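Local coordinates for protein probable thiamine pyrophosphokinase (Staphylococcus saprophyticus, PDB 3L8M) that probably transfers a pyrophosphate group from ATP to thiamine, making thiamine diphosphate, the cofactor form of vitamin B1, at residues A[23-28]-A[33-38]; A[47-50]-A[56-59]. All blocks are in the same frame, centred on the assembly; numbering follows the deposited sequence.

Interaction 1. Residues A[23-28]-A[33-38]; sequences EHWIGI and LILLES
Leu35 carries this contact: CD2 meets the indole of Trp25, while CD1 lies mainly against the strand backbone and also touches Trp25 CB. Among the apolar contacts, CD2 of Leu35 sits 3.9 Å from CE3 of Trp25, above one side of the indole plane and displaced toward its rim, and the two side chains cross at about a right angle. In Trp25, chi1 (-79°) puts CG beside the backbone N, and chi2 (92°) turns the ring so that CE3 meets the leucine. NE1 bonds to the carbonyl of His20.

The second kind of contact is side chain against backbone. CD1 of Leu35 lies 3.8 Å from Ile26 O and 3.8 Å from Gly27 N, against the peptide link; Gly27 has no side chain, and the methyl rests on the backbone there.

The hydrogen bonds within the segments are at the end of the helix. Ser38 OG donates to Ile34 O at 3.0 Å, and Ser38 N reaches the same oxygen from the opposite face of its carbonyl plane.

Strand 24-28 and helix 33-37 run at 135° with axes 8.4 Å apart, the first strand-to-helix step of a right-handed beta-alpha-beta unit completed by strand 44-46, as in Rossmann-like folds.

Interaction 2. Residues A[47-50]-A[56-59]; sequences GDFD and ERNF
A loop packs here against a helix through an aromatic ring and an arginine, at the point where the chain leaves strand 44-46, the last strand of the beta-alpha-beta unit, and passes into helix 54-63. The contact is partly buried: Phe49 and Glu56 are enclosed, whereas Asp50 and Arg57 are exposed.

Arg57 does most of the touching. Its chain leaves the helix extended, with CG anti to the backbone N (chi1 -173°), then bends at chi3 (-60°), bringing the guanidinium back over the loop. The planes of this group and of the Phe49 ring are 25° apart, and NH1 comes obliquely to within 3.4 Å of Phe49 CE1, with CZ of the same ring 3.7 Å from it. The other nitrogen, NH2, is 3.5 Å from Asp50 C, so the arginine spans both the ring and the following backbone.

Glu56 approaches more loosely, with OE1 4.4 Å from Asp50 O; its other oxygen, OE2, accepts a hydrogen bond from Ile52 N. Phe49 also rests on Leu33 of helix 30-37, while Glu56 packs on Leu33 of the second subunit. The carbonyl oxygen of Phe49 lies at the edge of the Arg57 guanidinium and in its plane, 3.6 Å from NH1.

The two interactions follow one another along the chain, interaction 1 closing before interaction 2 opens, with centres about 13 Å apart. Strand 44-46 lies between them, an edge strand within this chain of the mixed eight-stranded sheet and neighbour of strand 24-28. Interaction 1 seats helix 30-37 on that sheet; interaction 2 joins the loop beyond the sheet to helix 54-63. Leu33 connects them, its CD2 lying 3.6 Å from Phe49 CB, so the loop that follows strand 44-46 packs against helix 30-37. Both belong to the sequence range of the catalytic domain, and both meet the second subunit, where Leu36 packs on its counterpart: this end of the fold is part of a subunit interface.

Interaction 1. Residues A[23-28]-A[33-38]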
ATOM      1  N   GLU A  23      -8.849   0.350  -2.434  1.00 26.96           N
ATOM      2  CA  GLU A  23      -8.532   0.985  -3.714  1.00 31.00           C
ATOM      3  C   GLU A  23      -8.688   2.507  -3.595  1.00 28.73           C
ATOM      4  O   GLU A  23      -9.064   3.007  -2.548  1.00 24.87           O
ATOM      5  CB  GLU A  23      -9.431   0.424  -4.816  1.00 34.74           C
ATOM      6  CG  GLU A  23      -9.465  -1.090  -4.813  1.00 36.65           C
ATOM      7  CD  GLU A  23     -10.029  -1.685  -6.084  1.00 31.39           C
ATOM      8  OE1 GLU A  23     -10.833  -1.011  -6.761  1.00 40.60           O
ATOM      9  OE2 GLU A  23      -9.675  -2.842  -6.398  1.00 47.31           O
ATOM     10  N   HIS A  24      -8.374   3.243  -4.651  1.00 27.58           N
ATOM     11  CA  HIS A  24      -8.498   4.699  -4.604  1.00 20.73           C
ATOM     12  C   HIS A  24      -9.953   5.105  -4.863  1.00 23.75           C
ATOM     13  O   HIS A  24     -10.516   4.769  -5.914  1.00 22.05           O
ATOM     14  CB  HIS A  24      -7.599   5.339  -5.664  1.00 30.00           C
ATOM     15  CG  HIS A  24      -6.156   4.945  -5.564  1.00 36.26           C
ATOM     16  ND1 HIS A  24      -5.326   5.396  -4.558  1.00 36.34           N
ATOM     17  CD2 HIS A  24      -5.397   4.140  -6.346  1.00 34.96           C
ATOM     18  CE1 HIS A  24      -4.118   4.885  -4.726  1.00 42.23           C
ATOM     19  NE2 HIS A  24      -4.133   4.119  -5.804  1.00 38.08           N
ATOM     20  N   TRP A  25     -10.563   5.811  -3.908  1.00 21.22           N
ATOM     21  CA  TRP A  25     -11.942   6.261  -4.064  1.00 17.69           C
ATOM     22  C   TRP A  25     -12.086   7.778  -4.087  1.00 21.90           C
ATOM     23  O   TRP A  25     -11.498   8.481  -3.265  1.00 21.57           O
ATOM     24  CB  TRP A  25     -12.845   5.698  -2.960  1.00 13.35           C
ATOM     25  CG  TRP A  25     -13.279   4.265  -3.157  1.00 22.75           C
ATOM     26  CD1 TRP A  25     -12.658   3.132  -2.677  1.00 24.34           C
ATOM     27  CD2 TRP A  25     -14.445   3.811  -3.866  1.00 17.30           C
ATOM     28  NE1 TRP A  25     -13.372   2.007  -3.042  1.00 24.21           N
ATOM     29  CE2 TRP A  25     -14.470   2.396  -3.770  1.00 25.36           C
ATOM     30  CE3 TRP A  25     -15.470   4.460  -4.571  1.00 22.95           C
ATOM     31  CZ2 TRP A  25     -15.484   1.622  -4.356  1.00 18.96           C
ATOM     32  CZ3 TRP A  25     -16.488   3.678  -5.164  1.00 13.47           C
ATOM     33  CH2 TRP A  25     -16.478   2.279  -5.046  1.00 18.55           C
ATOM     34  N   ILE A  26     -12.897   8.257  -5.029  1.00 18.31           N
ATOM     35  CA  ILE A  26     -13.181   9.678  -5.224  1.00 18.21           C
ATOM     36  C   ILE A  26     -14.664   9.924  -4.900  1.00 22.12           C
ATOM     37  O   ILE A  26     -15.533   9.181  -5.363  1.00 21.15           O
ATOM     38  CB  ILE A  26     -12.975  10.098  -6.710  1.00 23.49           C
ATOM     39  CG1 ILE A  26     -11.621   9.616  -7.243  1.00 24.41           C
ATOM     40  CG2 ILE A  26     -13.145  11.609  -6.846  1.00 20.27           C
ATOM     41  CD1 ILE A  26     -10.421  10.170  -6.519  1.00 30.46           C
ATOM     42  N   GLY A  27     -14.965  10.953  -4.120  1.00 14.97           N
ATOM     43  CA  GLY A  27     -16.365  11.215  -3.813  1.00 28.66           C
ATOM     44  C   GLY A  27     -16.992  12.341  -4.641  1.00 29.03           C
ATOM     45  O   GLY A  27     -16.420  13.431  -4.749  1.00 25.07           O
ATOM     46  N   ILE A  28     -18.156  12.077  -5.237  1.00 23.87           N
ATOM     47  CA  ILE A  28     -18.872  13.075  -6.027  1.00 23.13           C
ATOM     48  C   ILE A  28     -20.193  13.362  -5.308  1.00 33.86           C
ATOM     49  O   ILE A  28     -21.043  12.474  -5.163  1.00 32.30           O
ATOM     50  CB  ILE A  28     -19.201  12.577  -7.470  1.00 19.71           C
ATOM     51  CG1 ILE A  28     -17.934  12.112  -8.192  1.00 12.57           C
ATOM     52  CG2 ILE A  28     -19.835  13.720  -8.277  1.00 14.56           C
ATOM     53  CD1 ILE A  28     -16.891  13.216  -8.407  1.00 23.68           C
ATOM     54  N   LEU A  33     -19.939  11.678   1.461  1.00 29.09           N
ATOM     55  CA  LEU A  33     -20.360  11.262   2.795  1.00 28.04           C
ATOM     56  C   LEU A  33     -20.533   9.743   2.941  1.00 31.26           C
ATOM     57  O   LEU A  33     -20.264   9.197   4.011  1.00 25.97           O
ATOM     58  CB  LEU A  33     -21.664  11.971   3.186  1.00 45.74           C
ATOM     59  CG  LEU A  33     -21.605  13.497   3.374  1.00 50.61           C
ATOM     60  CD1 LEU A  33     -20.502  13.837   4.372  1.00 45.77           C
ATOM     61  CD2 LEU A  33     -21.347  14.193   2.039  1.00 56.31           C
ATOM     62  N   ILE A  34     -20.979   9.059   1.883  1.00 25.79           N
ATOM     63  CA  ILE A  34     -21.149   7.606   1.966  1.00 21.92           C
ATOM     64  C   ILE A  34     -19.769   6.951   2.145  1.00 27.28           C
ATOM     65  O   ILE A  34     -19.625   5.987   2.902  1.00 22.55           O
ATOM     66  CB  ILE A  34     -21.809   6.981   0.690  1.00 25.79           C
ATOM     67  CG1 ILE A  34     -23.157   7.641   0.365  1.00 26.37           C
ATOM     68  CG2 ILE A  34     -22.005   5.487   0.900  1.00 25.60           C
ATOM     69  CD1 ILE A  34     -24.123   7.735   1.528  1.00 42.88           C
ATOM     70  N   LEU A  35     -18.756   7.466   1.446  1.00 22.85           N
ATOM     71  CA  LEU A  35     -17.406   6.903   1.567  1.00 25.12           C
ATOM     72  C   LEU A  35     -16.902   7.000   3.002  1.00 23.65           C
ATOM     73  O   LEU A  35     -16.524   5.996   3.612  1.00 27.26           O
ATOM     74  CB  LEU A  35     -16.424   7.617   0.625  1.00 11.41           C
ATOM     75  CG  LEU A  35     -16.608   7.237  -0.845  1.00 18.87           C
ATOM     76  CD1 LEU A  35     -15.710   8.055  -1.742  1.00 16.21           C
ATOM     77  CD2 LEU A  35     -16.297   5.767  -0.999  1.00  5.99           C
ATOM     78  N   LEU A  36     -16.913   8.222   3.528  1.00 20.61           N
ATOM     79  CA  LEU A  36     -16.472   8.513   4.881  1.00 26.33           C
ATOM     80  C   LEU A  36     -17.224   7.691   5.923  1.00 28.11           C
ATOM     81  O   LEU A  36     -16.612   7.130   6.844  1.00 24.98           O
ATOM     82  CB  LEU A  36     -16.651  10.007   5.156  1.00 30.60           C
ATOM     83  CG  LEU A  36     -15.783  10.926   4.285  1.00 33.17           C
ATOM     84  CD1 LEU A  36     -16.252  12.371   4.420  1.00 29.04           C
ATOM     85  CD2 LEU A  36     -14.318  10.789   4.702  1.00 24.59           C
ATOM     86  N   GLU A  37     -18.546   7.617   5.779  1.00 24.90           N
ATOM     87  CA  GLU A  37     -19.392   6.861   6.713  1.00 30.71           C
ATOM     88  C   GLU A  37     -18.980   5.400   6.798  1.00 27.43           C
ATOM     89  O   GLU A  37     -19.130   4.758   7.839  1.00 30.79           O
ATOM     90  CB  GLU A  37     -20.860   6.963   6.297  1.00 46.80           C
ATOM     91  CG  GLU A  37     -21.582   8.132   6.939  1.00 47.42           C
ATOM     92  CD  GLU A  37     -22.762   8.619   6.127  1.00 53.35           C
ATOM     93  OE1 GLU A  37     -23.600   7.794   5.699  1.00 50.28           O
ATOM     94  OE2 GLU A  37     -22.851   9.846   5.922  1.00 66.98           O
ATOM     95  N   SER A  38     -18.465   4.887   5.687  1.00 21.20           N
ATOM     96  CA  SER A  38     -17.986   3.514   5.588  1.00 30.87           C
ATOM     97  C   SER A  38     -16.535   3.456   6.063  1.00 27.22           C
ATOM     98  O   SER A  38     -15.878   2.424   5.955  1.00 28.34           O
ATOM     99  CB  SER A  38     -18.058   3.035   4.138  1.00 23.65           C
ATOM    100  OG  SER A  38     -19.386   3.125   3.650  1.00 38.41           O
TER

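Interaction 2. Residues A[47-50]-A[56-59]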
ATOM      1  N   GLY A  47     -18.155  18.610  -5.020  1.00 47.25           N
ATOM      2  CA  GLY A  47     -19.548  18.700  -4.633  1.00 47.82           C
ATOM      3  C   GLY A  47     -19.758  19.514  -3.382  1.00 54.40           C
ATOM      4  O   GLY A  47     -18.846  19.658  -2.569  1.00 63.22           O
ATOM      5  N   ASP A  48     -20.971  20.034  -3.227  1.00 62.56           N
ATOM      6  CA  ASP A  48     -21.335  20.860  -2.081  1.00 65.30           C
ATOM      7  C   ASP A  48     -21.700  19.497  -1.489  1.00 70.55           C
ATOM      8  O   ASP A  48     -22.259  18.652  -2.194  1.00 67.07           O
ATOM      9  CB  ASP A  48     -22.767  21.367  -2.247  1.00 58.84           C
ATOM     10  N   PHE A  49     -21.380  19.304  -0.207  1.00 70.51           N
ATOM     11  CA  PHE A  49     -21.628  18.059   0.541  1.00 68.30           C
ATOM     12  C   PHE A  49     -21.996  18.801   1.840  1.00 71.80           C
ATOM     13  O   PHE A  49     -21.469  19.877   2.131  1.00 68.41           O
ATOM     14  CB  PHE A  49     -20.261  17.345   0.671  1.00 59.09           C
ATOM     15  CG  PHE A  49     -19.168  18.188   1.275  1.00 65.58           C
ATOM     16  CD1 PHE A  49     -19.073  18.352   2.658  1.00 70.95           C
ATOM     17  CD2 PHE A  49     -18.227  18.815   0.462  1.00 65.67           C
ATOM     18  CE1 PHE A  49     -18.057  19.130   3.222  1.00 67.27           C
ATOM     19  CE2 PHE A  49     -17.207  19.596   1.015  1.00 65.87           C
ATOM     20  CZ  PHE A  49     -17.122  19.754   2.397  1.00 64.50           C
ATOM     21  N   ASP A  50     -22.906  18.223   2.622  1.00 71.20           N
ATOM     22  CA  ASP A  50     -23.333  18.864   3.864  1.00 71.51           C
ATOM     23  C   ASP A  50     -22.393  18.621   5.037  1.00 72.39           C
ATOM     24  O   ASP A  50     -21.630  17.653   5.057  1.00 72.16           O
ATOM     25  CB  ASP A  50     -24.752  18.418   4.246  1.00 68.63           C
ATOM     26  CG  ASP A  50     -24.821  16.956   4.638  1.00 69.11           C
ATOM     27  OD1 ASP A  50     -25.931  16.480   4.950  1.00 71.19           O
ATOM     28  OD2 ASP A  50     -23.770  16.284   4.638  1.00 71.78           O
ATOM     29  N   GLU A  56     -15.723  19.228  11.267  1.00 70.55           N
ATOM     30  CA  GLU A  56     -15.882  18.350  10.112  1.00 63.14           C
ATOM     31  C   GLU A  56     -15.558  19.067   8.806  1.00 57.69           C
ATOM     32  O   GLU A  56     -14.598  18.723   8.114  1.00 48.25           O
ATOM     33  CB  GLU A  56     -17.319  17.822  10.047  1.00 59.90           C
ATOM     34  CG  GLU A  56     -17.580  16.842   8.906  1.00 61.20           C
ATOM     35  CD  GLU A  56     -19.053  16.489   8.768  1.00 66.20           C
ATOM     36  OE1 GLU A  56     -19.371  15.477   8.110  1.00 60.95           O
ATOM     37  OE2 GLU A  56     -19.896  17.232   9.311  1.00 74.32           O
ATOM     38  N   ARG A  57     -16.371  20.062   8.472  1.00 51.56           N
ATOM     39  CA  ARG A  57     -16.183  20.819   7.248  1.00 48.39           C
ATOM     40  C   ARG A  57     -14.730  21.252   7.096  1.00 51.54           C
ATOM     41  O   ARG A  57     -14.179  21.235   5.992  1.00 45.40           O
ATOM     42  CB  ARG A  57     -17.107  22.032   7.244  1.00 59.45           C
ATOM     43  CG  ARG A  57     -17.108  22.806   5.939  1.00 70.16           C
ATOM     44  CD  ARG A  57     -18.218  23.840   5.934  1.00 73.58           C
ATOM     45  NE  ARG A  57     -19.533  23.221   6.087  1.00 81.33           N
ATOM     46  CZ  ARG A  57     -20.087  22.407   5.193  1.00 87.20           C
ATOM     47  NH1 ARG A  57     -19.444  22.108   4.071  1.00 87.17           N
ATOM     48  NH2 ARG A  57     -21.290  21.895   5.418  1.00 84.81           N
ATOM     49  N   ASN A  58     -14.103  21.634   8.203  1.00 54.00           N
ATOM     50  CA  ASN A  58     -12.703  22.050   8.173  1.00 53.13           C
ATOM     51  C   ASN A  58     -11.855  20.888   7.672  1.00 50.08           C
ATOM     52  O   ASN A  58     -10.965  21.063   6.828  1.00 34.23           O
ATOM     53  CB  ASN A  58     -12.225  22.445   9.576  1.00 66.61           C
ATOM     54  CG  ASN A  58     -10.708  22.506   9.682  1.00 69.49           C
ATOM     55  OD1 ASN A  58     -10.064  23.353   9.060  1.00 73.02           O
ATOM     56  ND2 ASN A  58     -10.131  21.600  10.468  1.00 74.72           N
ATOM     57  N   PHE A  59     -12.148  19.708   8.217  1.00 43.35           N
ATOM     58  CA  PHE A  59     -11.455  18.472   7.883  1.00 38.71           C
ATOM     59  C   PHE A  59     -11.641  18.132   6.402  1.00 38.12           C
ATOM     60  O   PHE A  59     -10.670  18.061   5.651  1.00 44.85           O
ATOM     61  CB  PHE A  59     -11.981  17.341   8.781  1.00 36.91           C
ATOM     62  CG  PHE A  59     -11.540  15.972   8.359  1.00 43.68           C
ATOM     63  CD1 PHE A  59     -10.189  15.657   8.275  1.00 45.24           C
ATOM     64  CD2 PHE A  59     -12.479  15.007   8.011  1.00 37.45           C
ATOM     65  CE1 PHE A  59      -9.779  14.396   7.846  1.00 46.58           C
ATOM     66  CE2 PHE A  59     -12.082  13.748   7.583  1.00 40.13           C
ATOM     67  CZ  PHE A  59     -10.732  13.441   7.496  1.00 47.60           C
TER